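Local coordinates for protein carboxylic ester hydrolase (PDB 7K4O) that probably hydrolyses the ester bonds of tannins as a serine esterase of the tannase family, with gallic acid bound in its pocket, at residues Gly205-Ala210 with Gln479-Val484; His413-Gly416 with Ser421-Thr424; Cys466-Ala471 with Gly475-Thr480. All coordinates share one frame; numbering follows the deposited sequence.

Interaction 1: Gly205-Ala210 with Gln479-Val484. With MAN (alpha-D-mannopyranose), chain B; NAG (2-acetamido-2-deoxy-beta-D-glucopyranose), chain C; FWN (2-[2-(2-ethoxyethoxy)ethoxy]ethanol), chain S.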
loop_
_atom_site.group_PDB
_atom_site.type_symbol
_atom_site.label_atom_id
_atom_site.label_comp_id
_atom_site.label_asym_id
_atom_site.label_seq_id
_atom_site.Cartn_x
_atom_site.Cartn_y
_atom_site.Cartn_z
ATOM N N GLY A 205 7.824 -6.598 -13.753
ATOM C CA GLY A 205 6.669 -6.969 -12.923
ATOM C C GLY A 205 6.647 -6.119 -11.676
ATOM O O GLY A 205 7.698 -5.901 -11.067
ATOM N N ALA A 206 5.473 -5.619 -11.290
ATOM C CA ALA A 206 5.327 -4.846 -10.041
ATOM C C ALA A 206 4.301 -5.549 -9.147
ATOM O O ALA A 206 3.221 -5.912 -9.626
ATOM C CB ALA A 206 4.874 -3.437 -10.344
ATOM N N ILE A 207 4.654 -5.755 -7.904
ATOM C CA ILE A 207 3.827 -6.340 -6.822
ATOM C C ILE A 207 3.454 -5.225 -5.853
ATOM O O ILE A 207 4.328 -4.629 -5.219
ATOM C CB ILE A 207 4.559 -7.473 -6.089
ATOM C CG1 ILE A 207 4.979 -8.596 -7.031
ATOM C CG2 ILE A 207 3.734 -7.976 -4.940
ATOM C CD1 ILE A 207 6.118 -9.401 -6.460
ATOM N N ILE A 208 2.171 -4.903 -5.807
ATOM C CA ILE A 208 1.646 -3.680 -5.136
ATOM C C ILE A 208 0.519 -4.037 -4.180
ATOM O O ILE A 208 -0.507 -4.523 -4.651
ATOM C CB ILE A 208 1.215 -2.638 -6.163
ATOM C CG1 ILE A 208 2.440 -2.151 -6.930
ATOM C CG2 ILE A 208 0.494 -1.491 -5.443
ATOM C CD1 ILE A 208 2.132 -1.405 -8.182
ATOM N N GLY A 209 0.768 -3.804 -2.907
ATOM C CA GLY A 209 -0.280 -3.910 -1.886
ATOM C C GLY A 209 -0.906 -2.566 -1.526
ATOM O O GLY A 209 -0.135 -1.584 -1.346
ATOM N N ALA A 210 -2.237 -2.544 -1.329
ATOM C CA ALA A 210 -3.044 -1.434 -0.723
ATOM C C ALA A 210 -2.341 -0.088 -0.868
ATOM O O ALA A 210 -1.859 0.490 0.104
ATOM C CB ALA A 210 -3.291 -1.737 0.736
ATOM N N GLN A 479 1.502 -14.519 0.698
ATOM C CA GLN A 479 2.878 -14.530 1.212
ATOM C C GLN A 479 3.875 -14.899 0.110
ATOM O O GLN A 479 5.073 -14.817 0.339
ATOM C CB GLN A 479 2.963 -15.512 2.385
ATOM C CG GLN A 479 4.315 -15.511 3.099
ATOM C CD GLN A 479 4.312 -16.465 4.304
ATOM O OE1 GLN A 479 3.881 -17.621 4.165
ATOM N NE2 GLN A 479 4.869 -16.024 5.424
ATOM N N THR A 480 3.417 -15.233 -1.072
ATOM C CA THR A 480 4.285 -15.835 -2.111
ATOM C C THR A 480 4.228 -15.003 -3.401
ATOM O O THR A 480 4.307 -15.544 -4.500
ATOM C CB THR A 480 3.889 -17.316 -2.287
ATOM O OG1 THR A 480 2.500 -17.432 -2.619
ATOM C CG2 THR A 480 4.297 -18.136 -1.071
ATOM N N ASN A 481 4.063 -13.676 -3.296
ATOM C CA ASN A 481 3.860 -12.882 -4.516
ATOM C C ASN A 481 5.112 -12.841 -5.386
ATOM O O ASN A 481 4.936 -12.734 -6.614
ATOM C CB ASN A 481 3.367 -11.482 -4.205
ATOM C CG ASN A 481 1.947 -11.486 -3.694
ATOM O OD1 ASN A 481 1.178 -12.441 -3.920
ATOM N ND2 ASN A 481 1.542 -10.369 -3.086
ATOM N N MET A 482 6.309 -12.864 -4.829
ATOM C CA MET A 482 7.529 -12.798 -5.668
ATOM C C MET A 482 7.635 -14.086 -6.504
ATOM O O MET A 482 7.838 -14.026 -7.746
ATOM C CB MET A 482 8.768 -12.602 -4.818
ATOM C CG MET A 482 10.000 -12.381 -5.624
ATOM S SD MET A 482 9.934 -10.819 -6.616
ATOM C CE MET A 482 11.658 -10.871 -7.132
ATOM N N ALA A 483 7.374 -15.234 -5.881
ATOM C CA ALA A 483 7.406 -16.505 -6.642
ATOM C C ALA A 483 6.324 -16.487 -7.729
ATOM O O ALA A 483 6.599 -16.951 -8.860
ATOM C CB ALA A 483 7.242 -17.711 -5.709
ATOM N N VAL A 484 5.120 -15.992 -7.426
ATOM C CA VAL A 484 4.014 -15.986 -8.414
ATOM C C VAL A 484 4.380 -15.062 -9.574
ATOM O O VAL A 484 4.106 -15.396 -10.759
ATOM C CB VAL A 484 2.680 -15.632 -7.727
ATOM C CG1 VAL A 484 1.577 -15.325 -8.733
ATOM C CG2 VAL A 484 2.285 -16.753 -6.781
HETATM C C1 MAN B . 6.548 -23.110 5.360
HETATM C C2 MAN B . 7.191 -21.722 5.072
HETATM C C3 MAN B . 6.256 -20.669 5.661
HETATM C C4 MAN B . 4.873 -20.697 5.016
HETATM C C5 MAN B . 4.318 -22.132 5.090
HETATM C C6 MAN B . 3.140 -22.400 4.207
HETATM O O2 MAN B . 7.307 -21.505 3.659
HETATM O O3 MAN B . 6.979 -19.454 5.498
HETATM O O4 MAN B . 4.001 -19.813 5.727
HETATM O O5 MAN B . 5.284 -23.129 4.688
HETATM O O6 MAN B . 2.565 -23.785 4.468
HETATM C C1 NAG C . 1.514 -21.240 -2.607
HETATM C C2 NAG C . 2.926 -21.583 -2.979
HETATM C C3 NAG C . 3.289 -22.943 -2.365
HETATM C C4 NAG C . 3.046 -22.911 -0.858
HETATM C C5 NAG C . 1.599 -22.501 -0.622
HETATM C C6 NAG C . 1.238 -22.373 0.860
HETATM C C7 NAG C . 3.816 -20.742 -5.033
HETATM C C8 NAG C . 3.981 -20.697 -6.482
HETATM N N2 NAG C . 3.038 -21.624 -4.396
HETATM O O3 NAG C . 4.683 -23.196 -2.603
HETATM O O4 NAG C . 3.258 -24.273 -0.389
HETATM O O5 NAG C . 1.393 -21.217 -1.218
HETATM O O6 NAG C . -0.079 -21.935 1.007
HETATM O O7 NAG C . 4.475 -19.935 -4.454
HETATM O O4 FWN S . 12.082 -19.474 -8.466
HETATM C C5 FWN S . 10.805 -19.090 -8.081
HETATM C C6 FWN S . 9.755 -19.182 -9.128
HETATM O O7 FWN S . 8.509 -19.660 -8.847
HETATM C C8 FWN S . 8.291 -21.015 -8.916
HETATM C C9 FWN S . 7.188 -21.564 -8.089
HETATM O O10 FWN S . 7.496 -22.050 -6.828
HETATM C C11 FWN S . 6.796 -23.135 -6.331
HETATM C C12 FWN S . 7.062 -23.519 -4.930
HETATM O O13 FWN S . 8.387 -23.766 -4.621
HETATM C C14 FWN S . 8.737 -23.894 -3.288
HETATM C C1 FWN S . 10.176 -23.936 -2.886
#

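Interaction 2: His413-Gly416 with Ser421-Thr424. With GDE (3,4,5-trihydroxybenzoic acid), chain J.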
loop_
_atom_site.group_PDB
_atom_site.type_symbol
_atom_site.label_atom_id
_atom_site.label_comp_id
_atom_site.label_asym_id
_atom_site.label_seq_id
_atom_site.Cartn_x
_atom_site.Cartn_y
_atom_site.Cartn_z
ATOM N N HIS A 413 -1.739 -6.663 -7.976
ATOM C CA HIS A 413 -2.221 -5.650 -7.019
ATOM C C HIS A 413 -3.143 -6.361 -6.023
ATOM O O HIS A 413 -4.075 -7.056 -6.457
ATOM C CB HIS A 413 -2.920 -4.582 -7.841
ATOM C CG HIS A 413 -3.508 -3.417 -7.126
ATOM N ND1 HIS A 413 -4.123 -2.414 -7.832
ATOM C CD2 HIS A 413 -3.629 -3.105 -5.818
ATOM C CE1 HIS A 413 -4.590 -1.509 -6.968
ATOM N NE2 HIS A 413 -4.311 -1.892 -5.737
ATOM N N PHE A 414 -2.921 -6.149 -4.748
ATOM C CA PHE A 414 -3.787 -6.777 -3.714
ATOM C C PHE A 414 -4.162 -5.759 -2.654
ATOM O O PHE A 414 -3.484 -4.751 -2.455
ATOM C CB PHE A 414 -3.131 -8.015 -3.101
ATOM C CG PHE A 414 -1.885 -7.747 -2.322
ATOM C CD1 PHE A 414 -0.662 -7.623 -2.976
ATOM C CD2 PHE A 414 -1.923 -7.648 -0.938
ATOM C CE1 PHE A 414 0.471 -7.305 -2.255
ATOM C CE2 PHE A 414 -0.784 -7.355 -0.229
ATOM C CZ PHE A 414 0.418 -7.218 -0.890
ATOM N N HIS A 415 -5.249 -6.045 -1.935
ATOM C CA HIS A 415 -5.770 -5.128 -0.909
ATOM C C HIS A 415 -6.593 -5.911 0.126
ATOM O O HIS A 415 -7.483 -6.670 -0.295
ATOM C CB HIS A 415 -6.576 -4.022 -1.601
ATOM C CG HIS A 415 -6.717 -2.787 -0.795
ATOM N ND1 HIS A 415 -6.592 -1.528 -1.378
ATOM C CD2 HIS A 415 -6.999 -2.580 0.527
ATOM C CE1 HIS A 415 -6.767 -0.613 -0.441
ATOM N NE2 HIS A 415 -7.007 -1.211 0.743
ATOM N N GLY A 416 -6.356 -5.705 1.403
ATOM C CA GLY A 416 -7.166 -6.358 2.444
ATOM C C GLY A 416 -8.610 -5.902 2.439
ATOM O O GLY A 416 -8.874 -4.701 2.343
ATOM N N SER A 421 -7.032 1.545 6.965
ATOM C CA SER A 421 -6.077 2.660 6.749
ATOM C C SER A 421 -6.287 3.210 5.338
ATOM O O SER A 421 -6.152 4.413 5.173
ATOM C CB SER A 421 -4.670 2.241 7.034
ATOM O OG SER A 421 -3.750 3.321 6.953
ATOM N N ILE A 422 -6.495 2.328 4.360
ATOM C CA ILE A 422 -6.789 2.687 2.953
ATOM C C ILE A 422 -8.008 1.931 2.542
ATOM O O ILE A 422 -7.997 0.694 2.564
ATOM C CB ILE A 422 -5.583 2.387 2.046
ATOM C CG1 ILE A 422 -4.310 3.004 2.639
ATOM C CG2 ILE A 422 -5.918 2.837 0.632
ATOM C CD1 ILE A 422 -3.069 2.862 1.803
ATOM N N PRO A 423 -9.090 2.612 2.111
ATOM C CA PRO A 423 -10.290 1.906 1.710
ATOM C C PRO A 423 -10.016 0.876 0.606
ATOM O O PRO A 423 -9.449 1.199 -0.402
ATOM C CB PRO A 423 -11.215 2.998 1.211
ATOM C CG PRO A 423 -10.756 4.199 1.950
ATOM C CD PRO A 423 -9.238 4.084 1.991
ATOM N N THR A 424 -10.513 -0.351 0.785
ATOM C CA THR A 424 -10.365 -1.378 -0.266
ATOM C C THR A 424 -10.884 -0.884 -1.606
ATOM O O THR A 424 -10.280 -1.214 -2.658
ATOM C CB THR A 424 -11.057 -2.688 0.162
ATOM O OG1 THR A 424 -10.738 -2.943 1.530
ATOM C CG2 THR A 424 -10.621 -3.826 -0.742
HETATM O OAA GDE J . 2.301 3.460 4.352
HETATM O OAB GDE J . 1.007 2.706 5.981
HETATM O OAC GDE J . 0.046 7.914 3.111
HETATM O OAD GDE J . -3.327 5.336 5.305
HETATM O OAE GDE J . -2.595 7.561 4.015
HETATM C CAF GDE J . 0.648 5.726 4.069
HETATM C CAG GDE J . -1.072 4.407 5.191
HETATM C CAH GDE J . 1.250 3.527 5.057
HETATM C CAI GDE J . -0.295 6.732 3.810
HETATM C CAJ GDE J . -2.017 5.440 4.963
HETATM C CAK GDE J . 0.240 4.622 4.798
HETATM C CAL GDE J . -1.629 6.553 4.266
#

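Interaction 3: Cys466-Ala471 with Gly475-Thr480. With MAN (alpha-D-mannopyranose), chain B; NAG (2-acetamido-2-deoxy-beta-D-glucopyranose), chain C; NAG (2-acetamido-2-deoxy-beta-D-glucopyranose), chain G.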
loop_
_atom_site.group_PDB
_atom_site.type_symbol
_atom_site.label_atom_id
_atom_site.label_comp_id
_atom_site.label_asym_id
_atom_site.label_seq_id
_atom_site.Cartn_x
_atom_site.Cartn_y
_atom_site.Cartn_z
ATOM N N CYS A 466 -2.174 -4.154 4.929
ATOM C CA CYS A 466 -0.922 -4.800 4.492
ATOM C C CYS A 466 -0.484 -5.851 5.510
ATOM O O CYS A 466 0.719 -5.964 5.757
ATOM C CB CYS A 466 0.172 -3.757 4.361
ATOM S SG CYS A 466 -0.195 -2.615 3.006
ATOM N N ALA A 467 -1.432 -6.528 6.136
ATOM C CA ALA A 467 -1.104 -7.498 7.212
ATOM C C ALA A 467 -2.339 -8.307 7.499
ATOM O O ALA A 467 -3.467 -7.886 7.152
ATOM C CB ALA A 467 -0.615 -6.840 8.470
ATOM N N THR A 468 -2.113 -9.413 8.188
ATOM C CA THR A 468 -3.224 -10.236 8.732
ATOM C C THR A 468 -3.939 -9.425 9.815
ATOM O O THR A 468 -3.378 -8.429 10.363
ATOM C CB THR A 468 -2.703 -11.580 9.251
ATOM O OG1 THR A 468 -1.651 -11.310 10.169
ATOM C CG2 THR A 468 -2.180 -12.434 8.125
ATOM N N ASN A 469 -5.114 -9.927 10.152
ATOM C CA ASN A 469 -6.052 -9.268 11.088
ATOM C C ASN A 469 -6.279 -10.229 12.276
ATOM O O ASN A 469 -6.845 -11.279 12.036
ATOM C CB ASN A 469 -7.327 -8.960 10.336
ATOM C CG ASN A 469 -8.335 -8.175 11.157
ATOM O OD1 ASN A 469 -8.157 -8.008 12.384
ATOM N ND2 ASN A 469 -9.400 -7.797 10.473
ATOM N N ASP A 470 -5.922 -9.808 13.478
ATOM C CA ASP A 470 -6.057 -10.641 14.706
ATOM C C ASP A 470 -7.530 -10.905 14.999
ATOM O O ASP A 470 -7.777 -11.874 15.714
ATOM C CB ASP A 470 -5.395 -9.965 15.898
ATOM C CG ASP A 470 -3.883 -10.006 15.805
ATOM O OD1 ASP A 470 -3.348 -10.754 14.902
ATOM O OD2 ASP A 470 -3.259 -9.264 16.590
ATOM N N ALA A 471 -8.448 -10.082 14.494
ATOM C CA ALA A 471 -9.901 -10.296 14.631
ATOM C C ALA A 471 -10.373 -11.424 13.712
ATOM O O ALA A 471 -11.414 -12.033 14.032
ATOM C CB ALA A 471 -10.651 -9.009 14.385
ATOM N N GLY A 475 -8.167 -15.901 8.220
ATOM C CA GLY A 475 -8.106 -15.308 6.871
ATOM C C GLY A 475 -6.741 -15.611 6.257
ATOM O O GLY A 475 -5.757 -15.770 6.971
ATOM N N PRO A 476 -6.683 -15.653 4.926
ATOM C CA PRO A 476 -5.449 -15.947 4.207
ATOM C C PRO A 476 -4.649 -14.670 3.955
ATOM O O PRO A 476 -5.122 -13.574 4.230
ATOM C CB PRO A 476 -5.976 -16.482 2.882
ATOM C CG PRO A 476 -7.195 -15.637 2.637
ATOM C CD PRO A 476 -7.800 -15.434 4.010
ATOM N N PHE A 477 -3.428 -14.822 3.447
ATOM C CA PHE A 477 -2.595 -13.648 3.114
ATOM C C PHE A 477 -1.670 -14.067 1.995
ATOM O O PHE A 477 -1.147 -15.179 2.040
ATOM C CB PHE A 477 -1.813 -13.164 4.325
ATOM C CG PHE A 477 -1.314 -11.755 4.163
ATOM C CD1 PHE A 477 -2.157 -10.668 4.369
ATOM C CD2 PHE A 477 -0.013 -11.536 3.760
ATOM C CE1 PHE A 477 -1.689 -9.377 4.137
ATOM C CE2 PHE A 477 0.452 -10.249 3.548
ATOM C CZ PHE A 477 -0.392 -9.177 3.730
ATOM N N PRO A 478 -1.442 -13.204 0.975
ATOM C CA PRO A 478 -0.573 -13.592 -0.148
ATOM C C PRO A 478 0.887 -13.430 0.249
ATOM O O PRO A 478 1.463 -12.359 0.172
ATOM C CB PRO A 478 -1.046 -12.680 -1.276
ATOM C CG PRO A 478 -1.463 -11.395 -0.533
ATOM C CD PRO A 478 -2.075 -11.884 0.781
ATOM N N GLN A 479 1.502 -14.519 0.698
ATOM C CA GLN A 479 2.878 -14.530 1.212
ATOM C C GLN A 479 3.875 -14.899 0.110
ATOM O O GLN A 479 5.073 -14.817 0.339
ATOM C CB GLN A 479 2.963 -15.512 2.385
ATOM C CG GLN A 479 4.315 -15.511 3.099
ATOM C CD GLN A 479 4.312 -16.465 4.304
ATOM O OE1 GLN A 479 3.881 -17.621 4.165
ATOM N NE2 GLN A 479 4.869 -16.024 5.424
ATOM N N THR A 480 3.417 -15.233 -1.072
ATOM C CA THR A 480 4.285 -15.835 -2.111
ATOM C C THR A 480 4.228 -15.003 -3.401
ATOM O O THR A 480 4.307 -15.544 -4.500
ATOM C CB THR A 480 3.889 -17.316 -2.287
ATOM O OG1 THR A 480 2.500 -17.432 -2.619
ATOM C CG2 THR A 480 4.297 -18.136 -1.071
HETATM C C1 MAN B . 6.548 -23.110 5.360
HETATM C C2 MAN B . 7.191 -21.722 5.072
HETATM C C3 MAN B . 6.256 -20.669 5.661
HETATM C C4 MAN B . 4.873 -20.697 5.016
HETATM C C5 MAN B . 4.318 -22.132 5.090
HETATM C C6 MAN B . 3.140 -22.400 4.207
HETATM O O2 MAN B . 7.307 -21.505 3.659
HETATM O O3 MAN B . 6.979 -19.454 5.498
HETATM O O4 MAN B . 4.001 -19.813 5.727
HETATM O O5 MAN B . 5.284 -23.129 4.688
HETATM O O6 MAN B . 2.565 -23.785 4.468
HETATM C C1 NAG C . 1.514 -21.240 -2.607
HETATM C C2 NAG C . 2.926 -21.583 -2.979
HETATM C C3 NAG C . 3.289 -22.943 -2.365
HETATM C C4 NAG C . 3.046 -22.911 -0.858
HETATM C C5 NAG C . 1.599 -22.501 -0.622
HETATM C C6 NAG C . 1.238 -22.373 0.860
HETATM C C7 NAG C . 3.816 -20.742 -5.033
HETATM C C8 NAG C . 3.981 -20.697 -6.482
HETATM N N2 NAG C . 3.038 -21.624 -4.396
HETATM O O3 NAG C . 4.683 -23.196 -2.603
HETATM O O4 NAG C . 3.258 -24.273 -0.389
HETATM O O5 NAG C . 1.393 -21.217 -1.218
HETATM O O6 NAG C . -0.079 -21.935 1.007
HETATM O O7 NAG C . 4.475 -19.935 -4.454
HETATM C C1 NAG G . -10.565 -10.800 22.237
HETATM C C2 NAG G . -9.055 -10.785 22.323
HETATM C C3 NAG G . -8.472 -11.745 23.342
HETATM C C4 NAG G . -9.200 -11.612 24.677
HETATM C C5 NAG G . -10.712 -11.798 24.464
HETATM C C6 NAG G . -11.506 -11.562 25.738
HETATM C C7 NAG G . -7.899 -10.184 20.275
HETATM C C8 NAG G . -7.482 -10.658 18.930
HETATM N N2 NAG G . -8.559 -11.078 20.996
HETATM O O3 NAG G . -7.092 -11.379 23.455
HETATM O O4 NAG G . -8.674 -12.571 25.607
HETATM O O5 NAG G . -11.225 -10.864 23.501
HETATM O O6 NAG G . -11.512 -10.154 25.989
HETATM O O7 NAG G . -7.642 -9.055 20.641
#

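Interaction 1: Gly205-Ala210 with Gln479-Val484
I207 of strand 205-209 and N481, the first residue of helix 481-491, bring the two backbones to within 6.9 Å between their CA atoms, with no hydrogen bond from one to the other. I207 CB points toward the helix, and both branches of the side chain touch it. Its CG2 branch lies 3.6 Å from N481 CB and borders the amide, near ND2. The longer branch takes a different course: with CG1 beside the backbone N (chi1 -58°), CD1 reaches the backbone of the first helical turn, 3.5 Å from N481 O and 3.8 Å from M482 CA. M482 SD then comes up to I207 CD1 at 4.1 Å, because the methionine chain bends at chi2 (64°) and folds toward the isoleucine; its side chain also meets Y113. N481 crosses I207 at a slant and reaches F414 on the adjoining strand 410-416. In the alpha/beta-hydrolase fold expected of this family, strand 205-209 is a central parallel strand, next to the one leading to the probable nucleophile S186. I207 faces helix 481-491, whereas A206 and I208 pack against V196 and W193 of helix 187-196, so the strand is covered by helices on both faces. The helix start is secured by V484 N donating to T480 O at 3.1 Å. T480 holds the N-cap position without a side-chain capping bond; its hydroxyl pairs instead with N499 ND2. On the outer side the same segment meets an attached glycan. T480 CB lies 3.4 Å from O7 of an N-acetylglucosamine, and Q479, extended beyond CG, accepts a hydrogen bond from mannose O4 at OE1 (2.7 Å) while its NE2 bonds to S47 O.

Interaction 2: His413-Gly416 with Ser421-Thr424
H415, near the end of strand 410-416 of the main sheet, is gripped by I422 and T424 of the loop that follows, the loop that also carries D419, the probable acid of a Ser-His-Asp triad with S186 and H465. H415 CG stands anti to the backbone N (chi1 -158°), which sends the imidazole into the bend of the loop. NE2 donates to I422 O at 2.8 Å; the acceptor sits near the ring plane, although the approach is from above the carbonyl plane and the N-H...O angle is only 148°. One ring face is covered by T424, whose CA stands 3.6 Å from the ring centroid in a CH-pi contact, while I422 CG2 touches CE1 at 3.7 Å. T424 OG1 donates to G416 O at 2.7 Å, tying the loop to the strand a second time. Just before I422, S421 OG and OAD of the bound gallic acid are hydrogen-bonded at 2.6 Å, and I422 CG1 flanks the same hydroxyl at 3.7 Å. D419 OD1 accepts from the backbone N of both S421 and I422. H415 ND1 is bonded to S427 OG, so the imidazole is held at both nitrogens and pressed on one face, which fixes its rotation and, through I422 O, probably helps hold the loop beside the ligand.

Interaction 3: Cys466-Ala471 with Gly475-Thr480
F477 spans from the short, weakly bonded strand 476-477, an edge of a small antiparallel sheet with 498-502 and 511-514, to the loop 466-468 that follows the probable catalytic H465. Its CB starts the contact, 3.9 Å from T468 CG2. CG stays near the same methyl at 4.1 Å, the two side chains crossing at about a right angle. Placed anti to the backbone N (chi1 -162°), the ring then runs along the loop backbone: CD1 meets A467 C at 3.9 Å, CE1 approaches A467 N at 3.5 Å, and CZ ends 3.8 Å from C466 C. The peptide link of C466 and A467 thus meets the ring obliquely, and no hydrogen bond joins the two segments. P478 CD, of the same segment, sits 3.5 Å above one ring face, displaced toward the rim. T468 turns only its methyl to the phenyl group, since chi1 (53°) sets OG1 between the backbone N and the carbonyl carbon; that hydroxyl is bonded to E48 OE2. C466 points away from F477 and closes a disulfide with C185, so the loop is covalently tied to the strand that leads to the probable nucleophile S186, and also packs on the phenyl ring. The strand is itself held by a backbone bond between F477 and T501, while P476 faces A500, Q512 and L514. Farther along, the loop bends through an Asx turn, with N469 ND2 bonded to G462 O. In the turn N469 OD1 accepts from A471 N at 3.0 Å, the donor standing well above the carbonyl plane of the side chain.

Interactions 1 and 2 are buried and share the central sheet, where strands 205-209 and 410-416 are neighbours: I208 O with F414 N and A210 N with F414 O make probable hydrogen bonds between them. Interaction 3 is only partly buried and lies farther from the chain centre. It runs into interaction 1 through Q479 and T480, as strand 476-477 leads into helix 481-491; P478 packs on F414 and C466 SG on A210. Their chemistry differs with place: van der Waals packing of helix on sheet, without hydrogen bonds across it, in interaction 1, hydrogen bonds that tie strand to loop beside the ligand pocket in interaction 2, and a ring against loop backbone in interaction 3, between disulfide and glycans.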